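Coiled-coil quantitatively-enriched protein 1 (Schizosaccharomyces pombe, PDB 7CUJ) links telomeres to the meiotic centrosome, and is required for telomere clustering in meiotic prophase, telomere length regulation and chromosome segregation. Local coordinates at residues Pro17-Ala20 / Leu21-Lys24; Ser276-Thr279 / Glu280-Asp284; Asn128-Leu131 / Ala132-Thr136; Glu99-Ser102 / Lys103-Phe106. All coordinates share one frame; numbering follows the deposited sequence.

Contact 1: Pro17-Ala20 / Leu21-Lys24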
loop_
_atom_site.group_PDB
_atom_site.type_symbol
_atom_site.label_atom_id
_atom_site.label_comp_id
_atom_site.label_asym_id
_atom_site.label_seq_id
_atom_site.Cartn_x
_atom_site.Cartn_y
_atom_site.Cartn_z
ATOM N N PRO A 17 -0.435 -4.516 29.926
ATOM C CA PRO A 17 -0.805 -5.217 28.695
ATOM C C PRO A 17 -1.856 -4.460 27.885
ATOM O O PRO A 17 -2.674 -3.732 28.442
ATOM C CB PRO A 17 -1.374 -6.547 29.213
ATOM C CG PRO A 17 -1.943 -6.203 30.579
ATOM C CD PRO A 17 -1.054 -5.104 31.127
ATOM N N MET A 18 -1.816 -4.646 26.559
ATOM C CA MET A 18 -2.802 -4.057 25.668
ATOM C C MET A 18 -4.046 -4.942 25.636
ATOM O O MET A 18 -3.962 -6.157 25.809
ATOM C CB MET A 18 -2.259 -3.914 24.240
ATOM C CG MET A 18 -1.028 -3.038 24.127
ATOM S SD MET A 18 -0.713 -2.551 22.408
ATOM C CE MET A 18 -1.549 -0.968 22.367
ATOM N N SER A 19 -5.198 -4.308 25.398
ATOM C CA SER A 19 -6.464 -5.006 25.252
ATOM C C SER A 19 -6.536 -5.664 23.875
ATOM O O SER A 19 -5.730 -5.360 22.998
ATOM C CB SER A 19 -7.607 -4.052 25.454
ATOM O OG SER A 19 -7.387 -2.853 24.727
ATOM N N ALA A 20 -7.521 -6.556 23.698
ATOM C CA ALA A 20 -7.748 -7.228 22.428
ATOM C C ALA A 20 -8.007 -6.199 21.328
ATOM O O ALA A 20 -7.522 -6.357 20.209
ATOM C CB ALA A 20 -8.881 -8.219 22.550
ATOM N N LEU A 21 -8.752 -5.139 21.675
ATOM C CA LEU A 21 -9.114 -4.053 20.774
ATOM C C LEU A 21 -7.852 -3.347 20.283
ATOM O O LEU A 21 -7.702 -3.104 19.088
ATOM C CB LEU A 21 -10.009 -3.064 21.531
ATOM C CG LEU A 21 -10.983 -2.211 20.713
ATOM C CD1 LEU A 21 -11.321 -0.929 21.458
ATOM C CD2 LEU A 21 -10.461 -1.886 19.322
ATOM N N GLN A 22 -6.963 -3.004 21.221
ATOM C CA GLN A 22 -5.746 -2.269 20.920
ATOM C C GLN A 22 -4.869 -3.075 19.965
ATOM O O GLN A 22 -4.262 -2.510 19.060
ATOM C CB GLN A 22 -4.988 -1.942 22.210
ATOM C CG GLN A 22 -5.472 -0.682 22.911
ATOM C CD GLN A 22 -4.799 -0.460 24.246
ATOM O OE1 GLN A 22 -4.670 -1.369 25.060
ATOM N NE2 GLN A 22 -4.370 0.767 24.489
ATOM N N ARG A 23 -4.813 -4.397 20.177
ATOM C CA ARG A 23 -3.996 -5.288 19.367
ATOM C C ARG A 23 -4.564 -5.374 17.953
ATOM O O ARG A 23 -3.811 -5.330 16.981
ATOM C CB ARG A 23 -3.891 -6.671 20.016
ATOM C CG ARG A 23 -3.033 -6.688 21.270
ATOM C CD ARG A 23 -3.602 -7.613 22.324
ATOM N NE ARG A 23 -2.743 -8.757 22.578
ATOM C CZ ARG A 23 -2.169 -9.029 23.747
ATOM N NH1 ARG A 23 -2.371 -8.243 24.793
ATOM N NH2 ARG A 23 -1.402 -10.098 23.869
ATOM N N LYS A 24 -5.893 -5.503 17.858
ATOM C CA LYS A 24 -6.575 -5.520 16.577
ATOM C C LYS A 24 -6.222 -4.251 15.808
ATOM O O LYS A 24 -5.884 -4.314 14.629
ATOM C CB LYS A 24 -8.092 -5.564 16.770
ATOM C CG LYS A 24 -8.685 -6.932 17.059
ATOM C CD LYS A 24 -10.192 -6.872 17.046
ATOM C CE LYS A 24 -10.842 -7.968 17.858
ATOM N NZ LYS A 24 -12.192 -7.563 18.319
HETATM O O HOH W 1 -5.124 -1.752 27.810
#
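Ser19 and Gln22 meet at the N-terminus of helix 20-32, where the chain leaves strand 11-16 and turns into the helix. Ser19 is the N-cap. Ser19 N donates to Gln22 OE1 at 3.0 Å, nearly straight at 165°. The N-H lies in the plane of the amide carbonyl and uses a lone pair of OE1. This is the half of a capping box in which the side chain three residues on returns to the N-cap amide; the hydroxyl of Ser19 has its clear partner in Asn100 O. A water 2.8 Å from Gln22 OE1 also lies near Pro17 O. The other end of the amide, Gln22 NE2, donates to Ile63 O. Met18 comes up to Gln22 from the loop, the two side chains crossing at about a right angle. Met18 CE rests on Gln22 CB at 3.6 Å, and both residues also touch His213 of strand 208-213. Arg23 curls back over the start of the helix, bent at chi2 (142°) and chi3 (114°). That bend carries Arg23 NH1 to Met18 O at 2.8 Å, with the oxygen at the guanidinium edge, close to its plane. Arg23 N donates to Ser19 O at 3.1 Å, a helical bond of the first turn.

Contact 2: Ser276-Thr279 / Glu280-Asp284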
loop_
_atom_site.group_PDB
_atom_site.type_symbol
_atom_site.label_atom_id
_atom_site.label_comp_id
_atom_site.label_asym_id
_atom_site.label_seq_id
_atom_site.Cartn_x
_atom_site.Cartn_y
_atom_site.Cartn_z
ATOM N N SER A 276 -10.097 -11.141 31.430
ATOM C CA SER A 276 -10.030 -11.527 32.831
ATOM C C SER A 276 -8.591 -11.438 33.337
ATOM O O SER A 276 -8.337 -10.830 34.375
ATOM C CB SER A 276 -10.610 -12.904 33.044
ATOM O OG SER A 276 -9.906 -13.873 32.283
ATOM N N SER A 277 -7.662 -12.027 32.573
ATOM C CA SER A 277 -6.264 -12.139 32.961
ATOM C C SER A 277 -5.583 -10.770 32.999
ATOM O O SER A 277 -4.727 -10.539 33.851
ATOM C CB SER A 277 -5.523 -13.113 32.078
ATOM O OG SER A 277 -5.739 -12.828 30.705
ATOM N N ILE A 278 -5.972 -9.874 32.079
ATOM C CA ILE A 278 -5.439 -8.519 32.023
ATOM C C ILE A 278 -5.768 -7.793 33.326
ATOM O O ILE A 278 -4.898 -7.151 33.912
ATOM C CB ILE A 278 -5.957 -7.760 30.782
ATOM C CG1 ILE A 278 -5.297 -8.263 29.495
ATOM C CG2 ILE A 278 -5.781 -6.255 30.947
ATOM C CD1 ILE A 278 -5.966 -7.790 28.222
ATOM N N THR A 279 -7.024 -7.918 33.771
ATOM C CA THR A 279 -7.514 -7.257 34.972
ATOM C C THR A 279 -6.729 -7.730 36.195
ATOM O O THR A 279 -6.340 -6.913 37.026
ATOM C CB THR A 279 -9.024 -7.468 35.151
ATOM O OG1 THR A 279 -9.656 -7.278 33.884
ATOM C CG2 THR A 279 -9.634 -6.539 36.177
ATOM N N GLU A 280 -6.509 -9.050 36.288
ATOM C CA GLU A 280 -5.774 -9.661 37.385
ATOM C C GLU A 280 -4.367 -9.075 37.457
ATOM O O GLU A 280 -3.936 -8.630 38.518
ATOM C CB GLU A 280 -5.675 -11.177 37.197
ATOM C CG GLU A 280 -6.890 -11.944 37.680
ATOM C CD GLU A 280 -6.827 -13.432 37.377
ATOM O OE1 GLU A 280 -6.844 -14.230 38.334
ATOM O OE2 GLU A 280 -6.765 -13.791 36.182
ATOM N N LYS A 281 -3.669 -9.087 36.313
ATOM C CA LYS A 281 -2.288 -8.635 36.215
ATOM C C LYS A 281 -2.197 -7.158 36.586
ATOM O O LYS A 281 -1.283 -6.763 37.308
ATOM C CB LYS A 281 -1.740 -8.871 34.803
ATOM C CG LYS A 281 -1.477 -10.323 34.432
ATOM C CD LYS A 281 -1.352 -10.538 32.936
ATOM C CE LYS A 281 -1.308 -11.999 32.541
ATOM N NZ LYS A 281 -1.400 -12.173 31.071
ATOM N N THR A 282 -3.157 -6.361 36.095
ATOM C CA THR A 282 -3.164 -4.916 36.279
ATOM C C THR A 282 -3.307 -4.574 37.761
ATOM O O THR A 282 -2.630 -3.675 38.255
ATOM C CB THR A 282 -4.240 -4.242 35.415
ATOM O OG1 THR A 282 -4.071 -4.677 34.065
ATOM C CG2 THR A 282 -4.185 -2.732 35.471
ATOM N N ARG A 283 -4.186 -5.306 38.456
ATOM C CA ARG A 283 -4.437 -5.084 39.871
ATOM C C ARG A 283 -3.205 -5.463 40.688
ATOM O O ARG A 283 -2.828 -4.734 41.602
ATOM C CB ARG A 283 -5.677 -5.858 40.327
ATOM C CG ARG A 283 -6.980 -5.199 39.904
ATOM C CD ARG A 283 -8.204 -6.074 40.060
ATOM N NE ARG A 283 -9.368 -5.365 39.546
ATOM C CZ ARG A 283 -10.628 -5.763 39.681
ATOM N NH1 ARG A 283 -10.912 -6.881 40.327
ATOM N NH2 ARG A 283 -11.604 -5.032 39.172
ATOM N N ASP A 284 -2.583 -6.596 40.337
ATOM C CA ASP A 284 -1.412 -7.099 41.039
ATOM C C ASP A 284 -0.243 -6.131 40.873
ATOM O O ASP A 284 0.520 -5.920 41.815
ATOM C CB ASP A 284 -1.074 -8.533 40.620
ATOM C CG ASP A 284 -1.978 -9.582 41.252
ATOM O OD1 ASP A 284 -3.127 -9.237 41.607
ATOM O OD2 ASP A 284 -1.525 -10.737 41.390
#
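Glu280 sits one turn after Ser276 in helix 275-294, which packs beside helix 102-112. Its backbone N donates to Ser276 O, the regular helical bond between residues four apart. The side chain runs back over the preceding turn, and Glu280 OE2 comes within 3.7 Å of Ser277 CA. Lys281 follows, with Lys281 N on Ser277 O at 3.0 Å. Its extended chain lies alongside that same carbonyl, Lys281 CG standing 3.3 Å from Ser277 O. The ammonium end makes a weak bond to Ser272 OG. Thr282 turns to the buried side, touching Leu105 and Phe106. Thr282 OG1 sits beside the backbone N (chi1 -52°) and donates to Ile278 O at 2.6 Å. Thr282 N donates to Ile278 O at 2.9 Å, which gives that carbonyl two donors from one residue. The hydroxyl comes from above the carbonyl plane, 41° out of it. Arg283 and Thr279 lie side by side, pointing the same way. Glu109 is a long, weak ionic partner of Arg283. The methyl Thr279 CG2 lies over one face of the guanidinium, offset toward its rim, 3.6 Å from Arg283 NE.

Contact 3: Asn128-Leu131 / Ala132-Thr136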
loop_
_atom_site.group_PDB
_atom_site.type_symbol
_atom_site.label_atom_id
_atom_site.label_comp_id
_atom_site.label_asym_id
_atom_site.label_seq_id
_atom_site.Cartn_x
_atom_site.Cartn_y
_atom_site.Cartn_z
ATOM N N ASN A 128 -2.697 14.382 25.421
ATOM C CA ASN A 128 -4.002 14.418 24.778
ATOM C C ASN A 128 -4.994 15.146 25.682
ATOM O O ASN A 128 -5.192 14.753 26.831
ATOM C CB ASN A 128 -4.502 13.010 24.444
ATOM C CG ASN A 128 -5.707 13.034 23.529
ATOM O OD1 ASN A 128 -6.844 13.032 23.994
ATOM N ND2 ASN A 128 -5.469 13.085 22.229
ATOM N N GLN A 129 -5.626 16.196 25.141
ATOM C CA GLN A 129 -6.507 17.057 25.918
ATOM C C GLN A 129 -7.766 16.294 26.324
ATOM O O GLN A 129 -8.152 16.321 27.488
ATOM C CB GLN A 129 -6.837 18.340 25.153
ATOM C CG GLN A 129 -7.686 19.327 25.946
ATOM C CD GLN A 129 -6.996 19.820 27.197
ATOM O OE1 GLN A 129 -5.960 20.480 27.139
ATOM N NE2 GLN A 129 -7.572 19.504 28.346
ATOM N N PHE A 130 -8.388 15.611 25.357
ATOM C CA PHE A 130 -9.629 14.894 25.600
ATOM C C PHE A 130 -9.451 13.882 26.729
ATOM O O PHE A 130 -10.276 13.819 27.637
ATOM C CB PHE A 130 -10.150 14.232 24.320
ATOM C CG PHE A 130 -11.255 13.236 24.571
ATOM C CD1 PHE A 130 -12.515 13.662 24.965
ATOM C CD2 PHE A 130 -11.025 11.874 24.454
ATOM C CE1 PHE A 130 -13.525 12.748 25.224
ATOM C CE2 PHE A 130 -12.038 10.960 24.710
ATOM C CZ PHE A 130 -13.285 11.398 25.093
ATOM N N LEU A 131 -8.371 13.093 26.655
ATOM C CA LEU A 131 -8.131 12.024 27.611
ATOM C C LEU A 131 -7.821 12.604 28.987
ATOM O O LEU A 131 -8.258 12.057 29.996
ATOM C CB LEU A 131 -6.995 11.128 27.111
ATOM C CG LEU A 131 -7.355 10.205 25.948
ATOM C CD1 LEU A 131 -6.130 9.448 25.459
ATOM C CD2 LEU A 131 -8.461 9.238 26.343
ATOM N N ALA A 132 -7.072 13.715 29.010
ATOM C CA ALA A 132 -6.804 14.443 30.242
ATOM C C ALA A 132 -8.118 14.757 30.956
ATOM O O ALA A 132 -8.247 14.510 32.151
ATOM C CB ALA A 132 -6.025 15.701 29.946
ATOM N N ASN A 133 -9.090 15.281 30.198
ATOM C CA ASN A 133 -10.379 15.687 30.736
ATOM C C ASN A 133 -11.147 14.464 31.230
ATOM O O ASN A 133 -11.717 14.490 32.319
ATOM C CB ASN A 133 -11.217 16.457 29.710
ATOM C CG ASN A 133 -10.537 17.696 29.168
ATOM O OD1 ASN A 133 -9.590 18.209 29.763
ATOM N ND2 ASN A 133 -11.019 18.190 28.038
ATOM N N THR A 134 -11.157 13.405 30.411
ATOM C CA THR A 134 -11.905 12.192 30.700
ATOM C C THR A 134 -11.319 11.498 31.931
ATOM O O THR A 134 -12.067 11.018 32.778
ATOM C CB THR A 134 -11.971 11.270 29.474
ATOM O OG1 THR A 134 -12.486 12.013 28.368
ATOM C CG2 THR A 134 -12.820 10.038 29.698
ATOM N N LEU A 135 -9.983 11.464 32.023
ATOM C CA LEU A 135 -9.294 10.808 33.126
ATOM C C LEU A 135 -9.610 11.555 34.419
ATOM O O LEU A 135 -10.018 10.941 35.402
ATOM C CB LEU A 135 -7.785 10.808 32.853
ATOM C CG LEU A 135 -6.989 9.561 33.250
ATOM C CD1 LEU A 135 -5.602 9.952 33.733
ATOM C CD2 LEU A 135 -7.699 8.731 34.310
ATOM N N THR A 136 -9.429 12.883 34.384
ATOM C CA THR A 136 -9.657 13.770 35.515
ATOM C C THR A 136 -11.065 13.568 36.071
ATOM O O THR A 136 -11.242 13.432 37.279
ATOM C CB THR A 136 -9.426 15.240 35.132
ATOM O OG1 THR A 136 -8.106 15.391 34.607
ATOM C CG2 THR A 136 -9.613 16.197 36.290
#
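Gln129 and Asn133 join side chains across the first turn of helix 129-141, and the residue before the helix caps it. The capping bond runs from Leu131 N to Asn128 OD1 at 3.1 Å. The N-H reaches that oxygen in the carbonyl plane, on a lone pair. Asn128 is the N-cap, and its backbone O takes Ala132 N as well. The second side-chain bond is Gln129 NE2 to Asn133 OD1, 2.8 Å long and bent to 135°. The acceptor lies in the Gln129 amide plane, but the donor is tilted out of the Asn133 carbonyl plane, and the two amide planes stand 36° apart. A bend at chi2 (62°) brings the end of the Gln129 chain round toward Asn133, one turn on. Two threonines return hydroxyl bonds to the backbone. Thr134 OG1 donates to Phe130 O at 2.9 Å, from above the carbonyl plane, and Thr134 N donates to the same oxygen. Thr136 OG1 and Thr136 N likewise share Ala132 O, reaching it from opposite faces of its plane. The remaining contact is van der Waals in kind. Phe130 lays one ring face over Thr134 OG1, which is 3.4 Å from Phe130 CE1 and from Phe130 CZ, and Tyr97 touches both residues. On the sheet side, Ala132 meets Ile126, Ile164 and Leu148. The Thr134 proton goes to the Phe130 carbonyl, which argues against a hydroxyl bond into the ring. Both threonines settle their hydroxyls within the helix, and this suits their buried positions.

Contact 4: Glu99-Ser102 / Lys103-Phe106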
loop_
_atom_site.group_PDB
_atom_site.type_symbol
_atom_site.label_atom_id
_atom_site.label_comp_id
_atom_site.label_asym_id
_atom_site.label_seq_id
_atom_site.Cartn_x
_atom_site.Cartn_y
_atom_site.Cartn_z
ATOM N N GLU A 99 -12.558 0.058 30.362
ATOM C CA GLU A 99 -12.858 -1.263 29.831
ATOM C C GLU A 99 -11.708 -1.755 28.951
ATOM O O GLU A 99 -11.373 -2.938 28.973
ATOM C CB GLU A 99 -14.173 -1.216 29.050
ATOM C CG GLU A 99 -14.599 -2.554 28.467
ATOM C CD GLU A 99 -16.007 -2.587 27.897
ATOM O OE1 GLU A 99 -16.497 -1.526 27.454
ATOM O OE2 GLU A 99 -16.616 -3.676 27.907
ATOM N N ASN A 100 -11.105 -0.834 28.186
ATOM C CA ASN A 100 -10.154 -1.203 27.149
ATOM C C ASN A 100 -8.778 -0.582 27.394
ATOM O O ASN A 100 -7.910 -0.655 26.525
ATOM C CB ASN A 100 -10.683 -0.869 25.751
ATOM C CG ASN A 100 -11.717 -1.857 25.255
ATOM O OD1 ASN A 100 -11.397 -3.008 24.966
ATOM N ND2 ASN A 100 -12.960 -1.416 25.147
ATOM N N SER A 101 -8.575 0.018 28.574
ATOM C CA SER A 101 -7.287 0.612 28.903
ATOM C C SER A 101 -6.772 0.089 30.241
ATOM O O SER A 101 -7.362 0.353 31.285
ATOM C CB SER A 101 -7.342 2.118 28.890
ATOM O OG SER A 101 -6.092 2.670 29.280
ATOM N N SER A 102 -5.652 -0.640 30.182
ATOM C CA SER A 102 -4.932 -1.103 31.356
ATOM C C SER A 102 -4.390 0.085 32.144
ATOM O O SER A 102 -4.084 -0.049 33.324
ATOM C CB SER A 102 -3.801 -2.013 30.962
ATOM O OG SER A 102 -4.246 -3.352 30.836
ATOM N N LYS A 103 -4.246 1.231 31.470
ATOM C CA LYS A 103 -3.664 2.415 32.080
ATOM C C LYS A 103 -4.673 3.066 33.026
ATOM O O LYS A 103 -4.332 3.401 34.158
ATOM C CB LYS A 103 -3.167 3.381 31.002
ATOM C CG LYS A 103 -1.901 2.933 30.290
ATOM C CD LYS A 103 -1.385 3.931 29.286
ATOM C CE LYS A 103 -0.067 3.495 28.683
ATOM N NZ LYS A 103 0.392 4.444 27.642
ATOM N N PHE A 104 -5.910 3.238 32.544
ATOM C CA PHE A 104 -7.000 3.761 33.350
ATOM C C PHE A 104 -7.224 2.863 34.566
ATOM O O PHE A 104 -7.328 3.359 35.689
ATOM C CB PHE A 104 -8.272 3.904 32.510
ATOM C CG PHE A 104 -8.435 5.232 31.814
ATOM C CD1 PHE A 104 -7.474 5.696 30.927
ATOM C CD2 PHE A 104 -9.564 6.012 32.029
ATOM C CE1 PHE A 104 -7.630 6.916 30.286
ATOM C CE2 PHE A 104 -9.721 7.231 31.384
ATOM C CZ PHE A 104 -8.754 7.681 30.512
ATOM N N LEU A 105 -7.282 1.545 34.328
ATOM C CA LEU A 105 -7.526 0.569 35.379
ATOM C C LEU A 105 -6.392 0.611 36.401
ATOM O O LEU A 105 -6.644 0.538 37.603
ATOM C CB LEU A 105 -7.675 -0.830 34.769
ATOM C CG LEU A 105 -7.888 -1.972 35.766
ATOM C CD1 LEU A 105 -9.144 -1.760 36.600
ATOM C CD2 LEU A 105 -7.949 -3.312 35.050
ATOM N N PHE A 106 -5.151 0.734 35.909
ATOM C CA PHE A 106 -3.990 0.827 36.779
ATOM C C PHE A 106 -4.152 2.004 37.740
ATOM O O PHE A 106 -3.975 1.842 38.945
ATOM C CB PHE A 106 -2.690 0.941 35.978
ATOM C CG PHE A 106 -1.482 1.271 36.817
ATOM C CD1 PHE A 106 -0.796 0.275 37.499
ATOM C CD2 PHE A 106 -1.048 2.583 36.953
ATOM C CE1 PHE A 106 0.306 0.581 38.286
ATOM C CE2 PHE A 106 0.052 2.889 37.742
ATOM C CZ PHE A 106 0.726 1.887 38.408
#
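The backbone passes from an extended conformation at Ser101 into helical values at Ser102, and Leu105 N to Ser101 O, at 3.3 Å, is among the first bonds of helix 102-112. Phe106 N donates to Ser102 O at 2.9 Å in the next step. Ser101 is the N-cap. Its hydroxyl oxygen faces two amides of the first turn, whose helical acceptors would lie before the helix starts. Phe104 N lies 3.3 Å from Ser101 OG, and Lys103 N lies 3.2 Å from Ser101 OG. Both bonds are weak. The first is almost straight, and the second is bent to 135°. The serine oxygen stands opposite its own backbone N (chi1 177°), which turns it toward those N-H groups. Ser101 OG also approaches the Phe104 ring, 3.7 Å from Phe104 CD1, and lies 3.5 Å from Lys103 CB. Past this cap the side chains diverge. Lys103 is fully extended, and its NZ forms a salt bridge with Glu218, a hydrogen bond to Tyr189 O and a cation-pi contact with the Tyr189 ring, while Ser102 OG is hydrogen-bonded to Pro17 O. Phe104 turns its ring to His66, edge to face, and meets Trp138 at about 30° between ring planes. Phe106 packs on Ile14 and Leu16 of strand 11-16 and on Leu211 of strand 208-213, and with Leu105 it also leans on helix 275-294, which places this helix start between that helix and the parallel sheet.

In the fold
The chain is an internal piece of the protein, an alpha/beta domain built on a six-stranded parallel sheet. Along the chain the order is contact 1, contact 4, contact 3, contact 2. Contacts 1, 3 and 4 lie at the N-terminal ends of helices 20-32, 129-141 and 102-112, while contact 2 lies in the first turns of helix 275-294. Contact 4 is the hub: it touches the other three, with centres about 11 Å from contact 1, 10 Å from contact 2 and 14 Å from contact 3. Contacts 1 and 2 also touch. Contact 3 stays apart from both, nearest atoms about 9 and 12 Å away. Segments far apart in sequence thus come together around the start of helix 102-112 in one domain.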